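Cd1 (Flavonifractor plautii, PDB 7D39) binds flavin mononucleotide and probably acts as the ene-reductase that starts flavone and flavonol breakdown in gut bacteria. Local coordinates at residues 1-6 / 21-26; 136-141 / 167-172. All coordinates share one frame; numbering follows the deposited sequence.

Interaction 1 (1-6 / 21-26); sequences MKILGI and EALMGA
CG1 of I3 and CG of L23 both lie beside the backbone N, anti to the carbonyl carbon (chi1 -60° and -71°). In I3 this splits the two branches between two helix residues. CG2 stands anti to the backbone N and meets CD2 of L23 at 3.9 Å. CG1 turns to A26 and lies 4.2 Å from its CB. The I3 and L23 side chains run alongside each other in opposite senses and do not meet end on. L23 leaves the helix to one side, but its branched end swings in to the strand. There CD2 rests on the backbone, 3.6 Å from N of G5 and 3.9 Å from CA of G5. G5 has no side chain, so the methyl group can sit against the main chain itself. No hydrogen bond crosses the contact, and the side chains that meet are apolar.

The two segments belong to a beta-alpha-beta unit made of strand 2-7, helix 14-28 and strand 32-37. This is the opening unit of the flavodoxin-like fold expected for an FMN reductase. The helix returns almost exactly antiparallel to the strand, with segment axes 8.8 Å apart and 172° between their directions. The I3 side chain points to the helix, and the strand offers bare backbone to it at G5, while L4 and I6 point away. Helix 184-202 packs beside this layer: I197 touches I3 and A198 touches A26. V84 of the adjacent strand 82-88 also touches I3, and F35 of strand 32-37 touches L23.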
HETATM    1  N   MSE A   1       0.640  18.731 -13.733  1.00 39.47           N
HETATM    2  CA  MSE A   1       0.704  17.645 -12.806  1.00 40.95           C
HETATM    3  C   MSE A   1      -0.286  17.915 -11.716  1.00 39.30           C
HETATM    4  O   MSE A   1      -0.393  19.030 -11.257  1.00 39.32           O
HETATM    5  CB  MSE A   1       2.138  17.418 -12.358  1.00 47.10           C
HETATM    6  CG  MSE A   1       2.579  18.153 -11.108  1.00 51.75           C
HETATM    7 SE   MSE A   1       3.893  19.565 -11.531  0.41 65.34          SE
HETATM    8  CE  MSE A   1       2.824  20.355 -12.960  1.00 51.18           C
ATOM      9  N   LYS A   2      -1.050  16.905 -11.353  1.00 36.07           N
ATOM     10  CA  LYS A   2      -2.115  16.969 -10.385  1.00 39.42           C
ATOM     11  C   LYS A   2      -1.726  16.148  -9.185  1.00 35.70           C
ATOM     12  O   LYS A   2      -1.529  14.974  -9.301  1.00 28.15           O
ATOM     13  CB  LYS A   2      -3.320  16.314 -10.991  1.00 41.76           C
ATOM     14  CG  LYS A   2      -4.649  16.949 -10.750  1.00 47.65           C
ATOM     15  CD  LYS A   2      -5.419  16.869 -12.057  1.00 54.95           C
ATOM     16  CE  LYS A   2      -6.924  16.801 -11.871  1.00 57.58           C
ATOM     17  NZ  LYS A   2      -7.391  15.555 -11.213  1.00 61.77           N
ATOM     18  N   ILE A   3      -1.610  16.780  -8.035  1.00 33.99           N
ATOM     19  CA  ILE A   3      -1.316  16.088  -6.805  1.00 28.15           C
ATOM     20  C   ILE A   3      -2.520  16.016  -5.882  1.00 28.93           C
ATOM     21  O   ILE A   3      -3.137  17.013  -5.596  1.00 26.07           O
ATOM     22  CB  ILE A   3      -0.110  16.703  -6.091  1.00 32.81           C
ATOM     23  CG1 ILE A   3       1.125  16.644  -6.972  1.00 28.36           C
ATOM     24  CG2 ILE A   3       0.137  16.042  -4.760  1.00 28.99           C
ATOM     25  CD1 ILE A   3       1.596  15.253  -7.271  1.00 26.36           C
ATOM     26  N   LEU A   4      -2.840  14.813  -5.438  1.00 25.60           N
ATOM     27  CA  LEU A   4      -3.840  14.577  -4.425  1.00 23.94           C
ATOM     28  C   LEU A   4      -3.239  14.303  -3.061  1.00 24.39           C
ATOM     29  O   LEU A   4      -2.430  13.449  -2.903  1.00 26.06           O
ATOM     30  CB  LEU A   4      -4.767  13.441  -4.836  1.00 25.74           C
ATOM     31  CG  LEU A   4      -5.887  12.996  -3.904  1.00 23.22           C
ATOM     32  CD1 LEU A   4      -6.981  14.015  -3.788  1.00 22.46           C
ATOM     33  CD2 LEU A   4      -6.461  11.670  -4.325  1.00 21.85           C
ATOM     34  N   GLY A   5      -3.672  15.068  -2.087  1.00 25.36           N
ATOM     35  CA  GLY A   5      -3.423  14.804  -0.700  1.00 21.92           C
ATOM     36  C   GLY A   5      -4.564  14.189   0.069  1.00 21.25           C
ATOM     37  O   GLY A   5      -5.669  14.642   0.035  1.00 23.14           O
ATOM     38  N   ILE A   6      -4.244  13.144   0.779  1.00 20.67           N
ATOM     39  CA  ILE A   6      -5.173  12.411   1.596  1.00 25.57           C
ATOM     40  C   ILE A   6      -4.703  12.365   3.041  1.00 21.55           C
ATOM     41  O   ILE A   6      -3.580  12.077   3.301  1.00 19.70           O
ATOM     42  CB  ILE A   6      -5.383  10.971   1.088  1.00 23.67           C
ATOM     43  CG1 ILE A   6      -5.777  10.951  -0.379  1.00 20.17           C
ATOM     44  CG2 ILE A   6      -6.339  10.227   1.990  1.00 19.19           C
ATOM     45  CD1 ILE A   6      -5.744   9.595  -1.016  1.00 19.98           C
ATOM     46  N   GLU A  21       0.567  20.971   4.172  1.00 24.07           N
ATOM     47  CA  GLU A  21       1.909  21.508   3.990  1.00 27.77           C
ATOM     48  C   GLU A  21       2.624  20.820   2.829  1.00 31.88           C
ATOM     49  O   GLU A  21       3.379  21.457   2.082  1.00 25.84           O
ATOM     50  CB  GLU A  21       2.703  21.337   5.282  1.00 24.66           C
ATOM     51  CG  GLU A  21       4.106  21.874   5.240  1.00 36.72           C
ATOM     52  CD  GLU A  21       4.142  23.380   5.369  1.00 36.31           C
ATOM     53  OE1 GLU A  21       4.926  24.010   4.633  1.00 42.09           O
ATOM     54  OE2 GLU A  21       3.381  23.926   6.198  1.00 30.73           O
ATOM     55  N   ALA A  22       2.424  19.511   2.676  1.00 24.45           N
ATOM     56  CA  ALA A  22       2.969  18.847   1.499  1.00 24.59           C
ATOM     57  C   ALA A  22       2.300  19.373   0.238  1.00 26.77           C
ATOM     58  O   ALA A  22       2.967  19.606  -0.776  1.00 25.74           O
ATOM     59  CB  ALA A  22       2.819  17.330   1.619  1.00 23.83           C
ATOM     60  N   LEU A  23       0.988  19.604   0.286  1.00 24.69           N
ATOM     61  CA  LEU A  23       0.317  20.150  -0.889  1.00 25.20           C
ATOM     62  C   LEU A  23       0.875  21.524  -1.252  1.00 29.50           C
ATOM     63  O   LEU A  23       1.017  21.855  -2.437  1.00 26.91           O
ATOM     64  CB  LEU A  23      -1.191  20.211  -0.649  1.00 24.77           C
ATOM     65  CG  LEU A  23      -1.909  18.850  -0.612  1.00 24.80           C
ATOM     66  CD1 LEU A  23      -3.398  19.036  -0.525  1.00 23.74           C
ATOM     67  CD2 LEU A  23      -1.568  18.003  -1.836  1.00 24.06           C
HETATM   68  N   MSE A  24       1.222  22.327  -0.251  1.00 26.37           N
HETATM   69  CA  MSE A  24       1.795  23.641  -0.523  1.00 29.25           C
HETATM   70  C   MSE A  24       3.130  23.552  -1.264  1.00 28.09           C
HETATM   71  O   MSE A  24       3.351  24.242  -2.255  1.00 28.98           O
HETATM   72  CB  MSE A  24       1.967  24.421   0.774  1.00 27.43           C
HETATM   73  CG  MSE A  24       0.681  25.052   1.250  1.00 28.48           C
HETATM   74 SE   MSE A  24       0.780  25.662   3.108  1.00 42.38          SE
HETATM   75  CE  MSE A  24      -0.859  26.699   3.135  1.00 35.08           C
ATOM     76  N   GLY A  25       4.022  22.696  -0.772  1.00 28.22           N
ATOM     77  CA  GLY A  25       5.261  22.460  -1.490  1.00 31.84           C
ATOM     78  C   GLY A  25       5.020  21.967  -2.903  1.00 28.65           C
ATOM     79  O   GLY A  25       5.718  22.368  -3.835  1.00 30.77           O
ATOM     80  N   ALA A  26       4.033  21.093  -3.079  1.00 27.84           N
ATOM     81  CA  ALA A  26       3.687  20.641  -4.421  1.00 29.93           C
ATOM     82  C   ALA A  26       3.210  21.800  -5.287  1.00 32.82           C
ATOM     83  O   ALA A  26       3.568  21.886  -6.467  1.00 32.14           O
ATOM     84  CB  ALA A  26       2.619  19.549  -4.355  1.00 27.09           C
TER

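Interaction 2 (136-141 / 167-172); sequences DKVISF and KVIDNE
The V138 and I169 side chains cross obliquely. CB of V138 lies 3.8 Å from CG1 of I169, and CG1 of V138 also packs against CD1 of I169. On the sheet face opposite V138 the branches of I139 and V168 meet more loosely, with their CG2 atoms 4.3 Å apart. The F141 ring turns its edge to V168: CG2 of V168 lies near the ring plane, 4.4 Å from CE2 of F141. N171 follows on this face, its OD1 3.8 Å from CB of F141.

The strands run parallel, but the register slips by one residue between I139 and F141. This is a beta bulge, with the extra residue on the 167-172 side. I169 departs from extended geometry here (psi -55°). S140 bonds across the bulge. Its OG lies beside its own backbone N (chi1 -75°) and accepts a bond from N of D170 at 2.8 Å, so the N-H of D170 is bound by a side chain. OG also donates to a water at 2.6 Å, and that water donates to OD2 of D170 at 2.8 Å. The S140 hydroxyl is thus held by a backbone N-H and a water. OD2 of D170 has N196 as a second partner. Beyond the bulge, N of F141 bonds to O of D170 and N of E172 to O of F141.

Strand 167-174 is an edge of the five-stranded parallel sheet, and strand 138-144 lies between it and strand 82-88. Helix 184-202 covers the V138 face, with I197 on V138, and its A200 touches I169. Helix 153-162 covers the other, with A161 on I139 and V168 and A157 on F141 and N171.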
ATOM      1  N   ASP A 136       0.884   4.537 -14.935  1.00 36.28           N
ATOM      2  CA  ASP A 136       1.894   4.665 -13.891  1.00 37.38           C
ATOM      3  C   ASP A 136       1.550   5.828 -12.967  1.00 32.11           C
ATOM      4  O   ASP A 136       0.890   6.786 -13.367  1.00 40.15           O
ATOM      5  CB  ASP A 136       3.273   4.882 -14.510  1.00 42.14           C
ATOM      6  CG  ASP A 136       3.890   3.596 -15.026  1.00 51.01           C
ATOM      7  OD1 ASP A 136       3.647   2.527 -14.426  1.00 51.61           O
ATOM      8  OD2 ASP A 136       4.626   3.655 -16.029  1.00 57.99           O
ATOM      9  N   LYS A 137       2.002   5.740 -11.716  1.00 27.23           N
ATOM     10  CA  LYS A 137       1.655   6.740 -10.707  1.00 31.65           C
ATOM     11  C   LYS A 137       2.723   6.757  -9.621  1.00 30.33           C
ATOM     12  O   LYS A 137       3.343   5.728  -9.327  1.00 28.31           O
ATOM     13  CB  LYS A 137       0.268   6.471 -10.077  1.00 25.41           C
ATOM     14  CG  LYS A 137      -0.329   7.694  -9.362  1.00 28.73           C
ATOM     15  CD  LYS A 137      -1.697   7.413  -8.757  1.00 28.55           C
ATOM     16  CE  LYS A 137      -2.667   6.824  -9.773  1.00 23.72           C
ATOM     17  NZ  LYS A 137      -2.815   7.679 -10.991  1.00 32.29           N
ATOM     18  N   VAL A 138       2.933   7.939  -9.023  1.00 25.33           N
ATOM     19  CA  VAL A 138       3.842   8.095  -7.887  1.00 25.15           C
ATOM     20  C   VAL A 138       3.031   8.410  -6.639  1.00 25.84           C
ATOM     21  O   VAL A 138       1.970   9.041  -6.709  1.00 24.37           O
ATOM     22  CB  VAL A 138       4.907   9.193  -8.117  1.00 29.21           C
ATOM     23  CG1 VAL A 138       5.908   8.782  -9.206  1.00 27.02           C
ATOM     24  CG2 VAL A 138       4.243  10.509  -8.460  1.00 34.42           C
ATOM     25  N   ILE A 139       3.546   7.972  -5.489  1.00 23.83           N
ATOM     26  CA  ILE A 139       2.868   8.126  -4.208  1.00 23.45           C
ATOM     27  C   ILE A 139       3.921   8.269  -3.118  1.00 24.21           C
ATOM     28  O   ILE A 139       4.984   7.646  -3.174  1.00 25.56           O
ATOM     29  CB  ILE A 139       1.921   6.938  -3.912  1.00 26.85           C
ATOM     30  CG1 ILE A 139       1.133   7.172  -2.615  1.00 21.51           C
ATOM     31  CG2 ILE A 139       2.713   5.616  -3.856  1.00 22.32           C
ATOM     32  CD1 ILE A 139      -0.207   6.432  -2.550  1.00 20.90           C
ATOM     33  N   SER A 140       3.619   9.102  -2.129  1.00 23.98           N
ATOM     34  CA  SER A 140       4.447   9.250  -0.946  1.00 22.70           C
ATOM     35  C   SER A 140       3.569   9.162   0.291  1.00 25.40           C
ATOM     36  O   SER A 140       2.382   9.509   0.262  1.00 21.48           O
ATOM     37  CB  SER A 140       5.214  10.569  -0.963  1.00 23.40           C
ATOM     38  OG  SER A 140       6.292  10.500  -1.895  1.00 24.27           O
ATOM     39  N   PHE A 141       4.169   8.693   1.380  1.00 21.70           N
ATOM     40  CA  PHE A 141       3.458   8.458   2.623  1.00 21.00           C
ATOM     41  C   PHE A 141       4.141   9.185   3.765  1.00 21.17           C
ATOM     42  O   PHE A 141       5.364   9.327   3.793  1.00 21.78           O
ATOM     43  CB  PHE A 141       3.405   6.968   2.950  1.00 20.61           C
ATOM     44  CG  PHE A 141       2.701   6.144   1.908  1.00 20.44           C
ATOM     45  CD1 PHE A 141       1.321   6.120   1.853  1.00 19.92           C
ATOM     46  CD2 PHE A 141       3.419   5.386   1.006  1.00 20.89           C
ATOM     47  CE1 PHE A 141       0.670   5.353   0.908  1.00 23.61           C
ATOM     48  CE2 PHE A 141       2.765   4.595   0.061  1.00 20.78           C
ATOM     49  CZ  PHE A 141       1.401   4.596   0.010  1.00 20.26           C
ATOM     50  N   LYS A 167       4.896   3.854  -7.806  1.00 24.86           N
ATOM     51  CA  LYS A 167       6.280   4.125  -7.434  1.00 25.44           C
ATOM     52  C   LYS A 167       6.313   5.013  -6.190  1.00 24.98           C
ATOM     53  O   LYS A 167       5.868   6.164  -6.223  1.00 28.09           O
ATOM     54  CB  LYS A 167       7.028   4.765  -8.598  1.00 27.55           C
ATOM     55  CG  LYS A 167       8.432   5.234  -8.232  1.00 37.14           C
ATOM     56  CD  LYS A 167       9.118   5.888  -9.414  1.00 49.65           C
ATOM     57  CE  LYS A 167       9.634   4.863 -10.419  1.00 55.47           C
ATOM     58  NZ  LYS A 167       9.360   5.280 -11.830  1.00 54.92           N
ATOM     59  N   VAL A 168       6.843   4.477  -5.093  1.00 26.65           N
ATOM     60  CA  VAL A 168       6.954   5.220  -3.844  1.00 29.32           C
ATOM     61  C   VAL A 168       8.083   6.236  -3.948  1.00 27.62           C
ATOM     62  O   VAL A 168       9.203   5.902  -4.340  1.00 26.03           O
ATOM     63  CB  VAL A 168       7.186   4.252  -2.672  1.00 25.87           C
ATOM     64  CG1 VAL A 168       7.307   5.001  -1.336  1.00 23.57           C
ATOM     65  CG2 VAL A 168       6.061   3.249  -2.585  1.00 23.12           C
ATOM     66  N   ILE A 169       7.809   7.483  -3.570  1.00 27.42           N
ATOM     67  CA  ILE A 169       8.880   8.472  -3.598  1.00 25.97           C
ATOM     68  C   ILE A 169       9.435   8.699  -2.195  1.00 33.22           C
ATOM     69  O   ILE A 169      10.644   8.552  -1.964  1.00 31.89           O
ATOM     70  CB  ILE A 169       8.411   9.780  -4.254  1.00 26.66           C
ATOM     71  CG1 ILE A 169       7.808   9.486  -5.632  1.00 26.44           C
ATOM     72  CG2 ILE A 169       9.568  10.780  -4.356  1.00 27.28           C
ATOM     73  CD1 ILE A 169       8.802   8.929  -6.656  1.00 27.40           C
ATOM     74  N   ASP A 170       8.565   9.038  -1.252  1.00 28.27           N
ATOM     75  CA  ASP A 170       8.937   9.124   0.149  1.00 24.76           C
ATOM     76  C   ASP A 170       8.032   8.228   0.985  1.00 27.74           C
ATOM     77  O   ASP A 170       6.905   7.929   0.594  1.00 29.90           O
ATOM     78  CB  ASP A 170       8.870  10.573   0.654  1.00 24.89           C
ATOM     79  CG  ASP A 170      10.116  11.362   0.283  1.00 33.52           C
ATOM     80  OD1 ASP A 170      11.195  11.006   0.802  1.00 28.19           O
ATOM     81  OD2 ASP A 170      10.011  12.309  -0.532  1.00 26.48           O
ATOM     82  N   ASN A 171       8.545   7.787   2.148  1.00 23.66           N
ATOM     83  CA  ASN A 171       7.796   6.926   3.059  1.00 24.43           C
ATOM     84  C   ASN A 171       8.318   7.219   4.472  1.00 22.87           C
ATOM     85  O   ASN A 171       9.116   6.491   5.057  1.00 26.15           O
ATOM     86  CB  ASN A 171       7.936   5.453   2.681  1.00 22.80           C
ATOM     87  CG  ASN A 171       7.028   4.586   3.470  1.00 24.18           C
ATOM     88  OD1 ASN A 171       6.374   5.058   4.392  1.00 25.91           O
ATOM     89  ND2 ASN A 171       6.970   3.306   3.128  1.00 27.48           N
ATOM     90  N   GLU A 172       7.843   8.322   5.042  1.00 22.65           N
ATOM     91  CA  GLU A 172       8.464   8.953   6.200  1.00 26.81           C
ATOM     92  C   GLU A 172       7.645   8.697   7.463  1.00 22.19           C
ATOM     93  O   GLU A 172       6.414   8.692   7.424  1.00 24.13           O
ATOM     94  CB  GLU A 172       8.617  10.462   5.961  1.00 28.22           C
ATOM     95  CG  GLU A 172       9.425  11.221   7.004  1.00 29.90           C
ATOM     96  CD  GLU A 172      10.889  10.900   6.937  1.00 41.59           C
ATOM     97  OE1 GLU A 172      11.289   9.789   7.367  1.00 50.16           O
ATOM     98  OE2 GLU A 172      11.640  11.756   6.437  1.00 47.08           O
TER
HETATM   99  O   HOH W   1       7.641  12.779  -1.969  1.00 28.94           O

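From the N terminus, strand 2-7 leads into helix 14-28, and interaction 1 closes this short loop before strand 32-37 follows. The chain then passes through strand 82-88 and several helices. Interaction 2 opens at strand 138-144 and closes after helix 153-162, when strand 167-174 joins alongside. The two contacts are in series and neither nest nor cross. The centres of interactions 1 and 2 are about 12 Å apart, and the two do not touch. Interaction 1 packs a helix on an inner strand; interaction 2 adds an edge strand to the same parallel sheet. Strand 82-88 lies between strands 2-7 and 138-144, and helix 184-202 reaches both contacts.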